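Local coordinates for protein thermostable carboxypeptidase 1 (Pyrococcus furiosus, PDB 1KA2) that removes amino acids one at a time from the C-terminal end of peptides with broad specificity, as a cobalt-dependent metallocarboxypeptidase working as a homodimer, at residues R98-P102 against E103-E107; S129-E132 against P133-K137; I470-P473 against K474-L477. All blocks are in the same frame, centred on the assembly; numbering follows the deposited sequence.

Contact 1 of 3, residues R98-P102 against E103-E107; sequences RAFPP and EFIRE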
loop_
_atom_site.group_PDB
_atom_site.type_symbol
_atom_site.label_atom_id
_atom_site.label_comp_id
_atom_site.label_asym_id
_atom_site.label_seq_id
_atom_site.Cartn_x
_atom_site.Cartn_y
_atom_site.Cartn_z
ATOM N N ARG A 98 7.482 -4.348 27.507
ATOM C CA ARG A 98 7.882 -5.472 28.352
ATOM C C ARG A 98 7.047 -5.673 29.615
ATOM O O ARG A 98 7.380 -6.509 30.451
ATOM C CB ARG A 98 9.364 -5.366 28.729
ATOM C CG ARG A 98 9.764 -4.093 29.443
ATOM C CD ARG A 98 11.255 -4.124 29.768
ATOM N NE ARG A 98 11.764 -2.817 30.181
ATOM C CZ ARG A 98 13.014 -2.595 30.581
ATOM N NH1 ARG A 98 13.881 -3.600 30.628
ATOM N NH2 ARG A 98 13.402 -1.367 30.920
ATOM N N ALA A 99 5.960 -4.914 29.746
ATOM C CA ALA A 99 5.080 -5.029 30.907
ATOM C C ALA A 99 4.226 -6.287 30.783
ATOM O O ALA A 99 3.906 -6.939 31.783
ATOM C CB ALA A 99 4.183 -3.799 31.006
ATOM N N PHE A 100 3.875 -6.623 29.544
ATOM C CA PHE A 100 3.041 -7.786 29.259
ATOM C C PHE A 100 3.806 -9.066 28.939
ATOM O O PHE A 100 4.619 -9.106 28.016
ATOM C CB PHE A 100 2.107 -7.494 28.078
ATOM C CG PHE A 100 1.093 -6.406 28.336
ATOM C CD1 PHE A 100 0.272 -5.959 27.300
ATOM C CD2 PHE A 100 0.958 -5.826 29.594
ATOM C CE1 PHE A 100 -0.665 -4.952 27.515
ATOM C CE2 PHE A 100 0.027 -4.822 29.817
ATOM C CZ PHE A 100 -0.787 -4.381 28.781
ATOM N N PRO A 101 3.548 -10.136 29.699
ATOM C CA PRO A 101 4.228 -11.410 29.450
ATOM C C PRO A 101 3.796 -11.890 28.062
ATOM O O PRO A 101 2.637 -11.723 27.684
ATOM C CB PRO A 101 3.682 -12.315 30.552
ATOM C CG PRO A 101 3.344 -11.357 31.648
ATOM C CD PRO A 101 2.718 -10.209 30.912
ATOM N N PRO A 102 4.717 -12.480 27.284
ATOM C CA PRO A 102 4.342 -12.956 25.952
ATOM C C PRO A 102 3.077 -13.820 25.973
ATOM O O PRO A 102 2.314 -13.840 25.009
ATOM C CB PRO A 102 5.586 -13.725 25.486
ATOM C CG PRO A 102 6.283 -14.095 26.767
ATOM C CD PRO A 102 6.106 -12.846 27.596
ATOM N N GLU A 103 2.845 -14.531 27.070
ATOM C CA GLU A 103 1.646 -15.348 27.139
ATOM C C GLU A 103 0.405 -14.476 27.243
ATOM O O GLU A 103 -0.633 -14.789 26.652
ATOM C CB GLU A 103 1.693 -16.317 28.324
ATOM C CG GLU A 103 2.270 -17.672 27.951
ATOM C CD GLU A 103 1.631 -18.259 26.693
ATOM O OE1 GLU A 103 0.786 -17.585 26.064
ATOM O OE2 GLU A 103 1.980 -19.400 26.323
ATOM N N PHE A 104 0.524 -13.381 27.986
ATOM C CA PHE A 104 -0.585 -12.465 28.175
ATOM C C PHE A 104 -0.931 -11.764 26.865
ATOM O O PHE A 104 -2.107 -11.611 26.527
ATOM C CB PHE A 104 -0.235 -11.436 29.238
ATOM C CG PHE A 104 -1.372 -10.520 29.588
ATOM C CD1 PHE A 104 -2.529 -11.018 30.175
ATOM C CD2 PHE A 104 -1.275 -9.152 29.354
ATOM C CE1 PHE A 104 -3.568 -10.173 30.528
ATOM C CE2 PHE A 104 -2.308 -8.300 29.703
ATOM C CZ PHE A 104 -3.459 -8.812 30.293
ATOM N N ILE A 105 0.097 -11.331 26.139
ATOM C CA ILE A 105 -0.111 -10.678 24.856
ATOM C C ILE A 105 -0.882 -11.642 23.966
ATOM O O ILE A 105 -1.723 -11.233 23.172
ATOM C CB ILE A 105 1.231 -10.315 24.177
ATOM C CG1 ILE A 105 1.867 -9.132 24.908
ATOM C CG2 ILE A 105 1.007 -9.991 22.705
ATOM C CD1 ILE A 105 3.130 -8.618 24.253
ATOM N N ARG A 106 -0.598 -12.930 24.118
ATOM C CA ARG A 106 -1.266 -13.957 23.335
ATOM C C ARG A 106 -2.733 -14.049 23.745
ATOM O O ARG A 106 -3.632 -13.966 22.903
ATOM C CB ARG A 106 -0.581 -15.305 23.554
ATOM C CG ARG A 106 -1.091 -16.412 22.665
ATOM C CD ARG A 106 -1.863 -17.431 23.462
ATOM N NE ARG A 106 -1.042 -18.168 24.417
ATOM C CZ ARG A 106 -0.969 -19.495 24.452
ATOM N NH1 ARG A 106 -1.657 -20.217 23.576
ATOM N NH2 ARG A 106 -0.252 -20.101 25.388
ATOM N N GLU A 107 -2.966 -14.215 25.042
ATOM C CA GLU A 107 -4.320 -14.323 25.567
ATOM C C GLU A 107 -5.186 -13.178 25.038
ATOM O O GLU A 107 -6.280 -13.405 24.522
ATOM C CB GLU A 107 -4.285 -14.308 27.102
ATOM C CG GLU A 107 -5.639 -14.536 27.761
ATOM C CD GLU A 107 -5.580 -14.477 29.280
ATOM O OE1 GLU A 107 -6.643 -14.643 29.917
ATOM O OE2 GLU A 107 -4.483 -14.265 29.843
#
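F100 and F104 make a T-shaped pair at the start of helix 102-124. Their ring centroids lie 5.2 Å apart with planes at 82°; the edge of F104 turns toward one face of F100, with F104 CE2 4.0 Å above the plane of the F100 ring. The F104 ring reaches this face because its CG is anti to the backbone N (chi1 -175°). F104 CB packs on P101 CD at 3.6 Å. Close to the plane of the F100 ring, I105 CG1 meets F100 CB at 3.6 Å. With P101 as N-cap, F100 just before it and I105 four residues after it form a hydrophobic staple, closing over the first helical bond, I105 N to P101 O at 3.0 Å. P102 lacks an N-H, but no helical bond is lost, since a first-turn residue has no i-4 carbonyl in the helix.

The other side is exposed and polar, with little apolar packing. R106, bent at chi2 and chi3, curls back to E103: NE meets OE1 on the syn side, near the guanidinium plane, and NH2 makes a weak bond to OE2. At 2.5 Å for R106 NE to E103 OE1 this ion pair is unusually short, and its exact length should not be leaned on.

Helix 132-149 covers the aromatic side: F100 rests on L149, F104 meets the ring of Y148, and E107 pairs with R144, tying the turn to helix 132-149.

Contact 2 of 3, residues S129-E132 against P133-K137; sequences SKFE and PWLDK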
loop_
_atom_site.group_PDB
_atom_site.type_symbol
_atom_site.label_atom_id
_atom_site.label_comp_id
_atom_site.label_asym_id
_atom_site.label_seq_id
_atom_site.Cartn_x
_atom_site.Cartn_y
_atom_site.Cartn_z
ATOM N N SER A 129 -26.382 -11.281 25.235
ATOM C CA SER A 129 -25.906 -12.560 25.747
ATOM C C SER A 129 -24.734 -13.085 24.907
ATOM O O SER A 129 -23.820 -13.709 25.444
ATOM C CB SER A 129 -27.039 -13.597 25.769
ATOM O OG SER A 129 -27.324 -14.086 24.470
ATOM N N LYS A 130 -24.749 -12.827 23.599
ATOM C CA LYS A 130 -23.668 -13.300 22.734
ATOM C C LYS A 130 -22.340 -12.581 22.961
ATOM O O LYS A 130 -21.301 -13.048 22.497
ATOM C CB LYS A 130 -24.042 -13.160 21.259
ATOM C CG LYS A 130 -24.263 -14.480 20.527
ATOM C CD LYS A 130 -23.904 -14.326 19.044
ATOM C CE LYS A 130 -24.497 -15.423 18.154
ATOM N NZ LYS A 130 -23.599 -16.594 17.911
ATOM N N PHE A 131 -22.369 -11.443 23.652
ATOM C CA PHE A 131 -21.144 -10.694 23.925
ATOM C C PHE A 131 -20.792 -10.718 25.413
ATOM O O PHE A 131 -19.616 -10.684 25.782
ATOM C CB PHE A 131 -21.286 -9.239 23.447
ATOM C CG PHE A 131 -20.034 -8.410 23.624
ATOM C CD1 PHE A 131 -18.830 -8.805 23.044
ATOM C CD2 PHE A 131 -20.058 -7.233 24.368
ATOM C CE1 PHE A 131 -17.675 -8.045 23.206
ATOM C CE2 PHE A 131 -18.907 -6.469 24.533
ATOM C CZ PHE A 131 -17.715 -6.878 23.949
ATOM N N GLU A 132 -21.818 -10.797 26.256
ATOM C CA GLU A 132 -21.659 -10.797 27.707
ATOM C C GLU A 132 -20.441 -11.543 28.257
ATOM O O GLU A 132 -19.564 -10.932 28.871
ATOM C CB GLU A 132 -22.927 -11.333 28.380
ATOM C CG GLU A 132 -23.030 -10.989 29.865
ATOM C CD GLU A 132 -24.007 -11.885 30.606
ATOM O OE1 GLU A 132 -25.106 -12.137 30.073
ATOM O OE2 GLU A 132 -23.680 -12.331 31.726
ATOM N N PRO A 133 -20.368 -12.872 28.060
ATOM C CA PRO A 133 -19.198 -13.585 28.592
ATOM C C PRO A 133 -17.878 -13.000 28.091
ATOM O O PRO A 133 -16.907 -12.930 28.836
ATOM C CB PRO A 133 -19.427 -15.024 28.125
ATOM C CG PRO A 133 -20.171 -14.842 26.837
ATOM C CD PRO A 133 -21.168 -13.756 27.195
ATOM N N TRP A 134 -17.853 -12.575 26.831
ATOM C CA TRP A 134 -16.651 -11.980 26.254
ATOM C C TRP A 134 -16.295 -10.689 26.968
ATOM O O TRP A 134 -15.109 -10.357 27.100
ATOM C CB TRP A 134 -16.840 -11.700 24.762
ATOM C CG TRP A 134 -16.838 -12.941 23.938
ATOM C CD1 TRP A 134 -17.915 -13.544 23.356
ATOM C CD2 TRP A 134 -15.710 -13.770 23.653
ATOM N NE1 TRP A 134 -17.527 -14.703 22.727
ATOM C CE2 TRP A 134 -16.177 -14.867 22.894
ATOM C CE3 TRP A 134 -14.344 -13.695 23.968
ATOM C CZ2 TRP A 134 -15.325 -15.884 22.444
ATOM C CZ3 TRP A 134 -13.501 -14.703 23.521
ATOM C CH2 TRP A 134 -13.996 -15.785 22.769
ATOM N N LEU A 135 -17.316 -9.966 27.431
ATOM C CA LEU A 135 -17.084 -8.712 28.143
ATOM C C LEU A 135 -16.466 -8.990 29.515
ATOM O O LEU A 135 -15.642 -8.217 29.997
ATOM C CB LEU A 135 -18.386 -7.930 28.320
ATOM C CG LEU A 135 -18.311 -6.428 28.008
ATOM C CD1 LEU A 135 -19.524 -5.710 28.610
ATOM C CD2 LEU A 135 -17.030 -5.839 28.553
ATOM N N ASP A 136 -16.868 -10.090 30.147
ATOM C CA ASP A 136 -16.312 -10.448 31.450
ATOM C C ASP A 136 -14.840 -10.829 31.274
ATOM O O ASP A 136 -14.011 -10.538 32.132
ATOM C CB ASP A 136 -17.081 -11.622 32.078
ATOM C CG ASP A 136 -18.435 -11.211 32.631
ATOM O OD1 ASP A 136 -18.484 -10.239 33.419
ATOM O OD2 ASP A 136 -19.452 -11.862 32.286
ATOM N N LYS A 137 -14.522 -11.486 30.164
ATOM C CA LYS A 137 -13.145 -11.879 29.901
ATOM C C LYS A 137 -12.290 -10.647 29.659
ATOM O O LYS A 137 -11.141 -10.587 30.092
ATOM C CB LYS A 137 -13.060 -12.797 28.683
ATOM C CG LYS A 137 -13.511 -14.226 28.929
ATOM C CD LYS A 137 -13.354 -15.044 27.657
ATOM C CE LYS A 137 -13.762 -16.494 27.856
ATOM N NZ LYS A 137 -13.588 -17.268 26.594
HETATM O O HOH W 1 -21.994 -11.117 33.397
#
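The first turn of helix 132-149 is set up by F131 and E132, whose carbonyls receive the opening bonds of the helix: L135 N to F131 O at 2.9 Å, in the carbonyl plane, and D136 N to E132 O at 3.1 Å. P133 suits this turn, since its nitrogen has no hydrogen to place and its ring CD packs beside S129 O.

The F131 side chain leans forward over the first turn, CG anti to the backbone N (chi1 -177°), and its ring spans two residues of the turn. F131 CE2 touches L135 CG at 3.5 Å, while the ring atom across from it, F131 CD1, lies 3.9 Å from W134 CB. A leucine in place of F131 would probably leave a gap beside L135 and W134 and deprive W119 of its edge-to-face partner. The W134 side chain crosses that of F131 at about a right angle; its indole meets K130 O near its own plane, with W134 CD1 3.5 Å from that oxygen, and packs onto L114, A115 and A118 of helix 102-124.

On another side of the turn two carboxylates come near each other, E132 OE2 4.3 Å from D136 OD2. A water donates to both, 2.7 Å from E132 OE2 and 2.9 Å from D136 OD2, while D136 OD1 accepts from A380 N. The bridging water probably offsets part of the repulsion, and the helix N terminus would be expected to favour the negative charge of E132, the first residue of the helix.

Contact 3 of 3, residues I470-P473 against K474-L477; sequences IYPP and KELL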
loop_
_atom_site.group_PDB
_atom_site.type_symbol
_atom_site.label_atom_id
_atom_site.label_comp_id
_atom_site.label_asym_id
_atom_site.label_seq_id
_atom_site.Cartn_x
_atom_site.Cartn_y
_atom_site.Cartn_z
ATOM N N ILE A 470 8.356 15.500 21.432
ATOM C CA ILE A 470 9.465 15.924 22.266
ATOM C C ILE A 470 9.086 15.931 23.752
ATOM O O ILE A 470 9.829 15.428 24.592
ATOM C CB ILE A 470 9.955 17.325 21.835
ATOM C CG1 ILE A 470 10.755 17.195 20.533
ATOM C CG2 ILE A 470 10.805 17.951 22.924
ATOM C CD1 ILE A 470 11.065 18.507 19.858
ATOM N N TYR A 471 7.919 16.487 24.058
ATOM C CA TYR A 471 7.445 16.588 25.434
ATOM C C TYR A 471 6.175 15.779 25.652
ATOM O O TYR A 471 5.406 15.560 24.717
ATOM C CB TYR A 471 7.140 18.051 25.778
ATOM C CG TYR A 471 8.230 19.030 25.396
ATOM C CD1 TYR A 471 8.106 19.842 24.265
ATOM C CD2 TYR A 471 9.385 19.152 26.170
ATOM C CE1 TYR A 471 9.109 20.757 23.920
ATOM C CE2 TYR A 471 10.391 20.059 25.832
ATOM C CZ TYR A 471 10.243 20.856 24.709
ATOM O OH TYR A 471 11.230 21.761 24.394
ATOM N N PRO A 472 5.935 15.330 26.897
ATOM C CA PRO A 472 4.724 14.553 27.177
ATOM C C PRO A 472 3.541 15.484 26.941
ATOM O O PRO A 472 3.715 16.702 26.906
ATOM C CB PRO A 472 4.881 14.185 28.652
ATOM C CG PRO A 472 6.378 14.171 28.853
ATOM C CD PRO A 472 6.814 15.385 28.080
ATOM N N PRO A 473 2.328 14.935 26.787
ATOM C CA PRO A 473 1.144 15.769 26.552
ATOM C C PRO A 473 1.016 16.986 27.468
ATOM O O PRO A 473 0.862 18.113 27.000
ATOM C CB PRO A 473 -0.010 14.792 26.745
ATOM C CG PRO A 473 0.570 13.503 26.281
ATOM C CD PRO A 473 1.953 13.513 26.901
ATOM N N LYS A 474 1.080 16.761 28.773
ATOM C CA LYS A 474 0.942 17.861 29.716
ATOM C C LYS A 474 2.037 18.907 29.578
ATOM O O LYS A 474 1.751 20.092 29.435
ATOM C CB LYS A 474 0.896 17.325 31.144
ATOM C CG LYS A 474 -0.381 16.562 31.428
ATOM C CD LYS A 474 -0.458 16.112 32.861
ATOM C CE LYS A 474 -1.783 15.427 33.140
ATOM N NZ LYS A 474 -1.978 15.198 34.601
ATOM N N GLU A 475 3.288 18.471 29.605
ATOM C CA GLU A 475 4.400 19.400 29.479
ATOM C C GLU A 475 4.309 20.178 28.163
ATOM O O GLU A 475 4.712 21.333 28.092
ATOM C CB GLU A 475 5.727 18.643 29.582
ATOM C CG GLU A 475 6.950 19.545 29.623
ATOM C CD GLU A 475 8.230 18.790 29.944
ATOM O OE1 GLU A 475 9.305 19.426 29.931
ATOM O OE2 GLU A 475 8.159 17.567 30.211
ATOM N N LEU A 476 3.758 19.551 27.128
ATOM C CA LEU A 476 3.613 20.215 25.836
ATOM C C LEU A 476 2.654 21.394 25.939
ATOM O O LEU A 476 2.928 22.466 25.404
ATOM C CB LEU A 476 3.101 19.236 24.775
ATOM C CG LEU A 476 2.761 19.859 23.415
ATOM C CD1 LEU A 476 3.945 20.661 22.897
ATOM C CD2 LEU A 476 2.367 18.757 22.428
ATOM N N LEU A 477 1.530 21.192 26.622
ATOM C CA LEU A 477 0.540 22.256 26.789
ATOM C C LEU A 477 1.077 23.456 27.567
ATOM O O LEU A 477 0.933 24.597 27.131
ATOM C CB LEU A 477 -0.713 21.721 27.483
ATOM C CG LEU A 477 -1.770 21.138 26.549
ATOM C CD1 LEU A 477 -2.845 20.420 27.356
ATOM C CD2 LEU A 477 -2.371 22.263 25.716
#
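The backbone enters helix 473-481 at P472, the N-cap, whose carbonyl O accepts L476 N at 2.9 Å; the donor lies nearly in line with the C=O bond (171°), though the N-H itself is bent (149°). P473 O then takes L477 N at 3.2 Å.

E475 is the side chain that reaches back, fully extended, over the turn. With CG anti to the backbone N (chi1 -173°), it crosses Y471 and P472 obliquely. E475 OE2 comes to 3.3 Å from P472 CD, and E475 OE1 to 3.8 Å from Y471 CD2, contacts of carboxylate oxygen with C-H groups. Nearer the backbone, E475 CB packs on P472 CD at 3.7 Å.

Y471, immediately ahead of the N-cap, and L476, four residues after it, occupy the positions of a hydrophobic staple, though a loose one, with Y471 CB 4.3 Å from L476 CB. Within the loop, I470 CG2 sits 3.3 Å above the plane of the Y471 ring, over its centre, and so backs one face of the aromatic group.

K474 runs out extended to a salt bridge with D171. P472 rests on R88 and Y471 on E81, both of helix 81-99. Buried P473 packs against E164, E165 and S294, its side chain about 12 Å from that of E299, a ligand of the catalytic cobalt.

In the fold
Followed from the N terminus, the three contacts come in series; none nests or crosses, and each closes just the one turn that starts a helix. Contact 1 marks the passage from helix 81-99 to helix 102-124. Contact 2 follows at the next helix start, that of 132-149, and its centre is about 21 Å from that of contact 1. Helices 102-124 and 132-149 pack together, with side chains of both contacts in the interface. Far along the chain, contact 3 begins helix 473-481; its centre lies about 29 Å from the centre of contact 1 and about 38 Å from that of contact 2. It nevertheless packs on helix 81-99, which leads into contact 1.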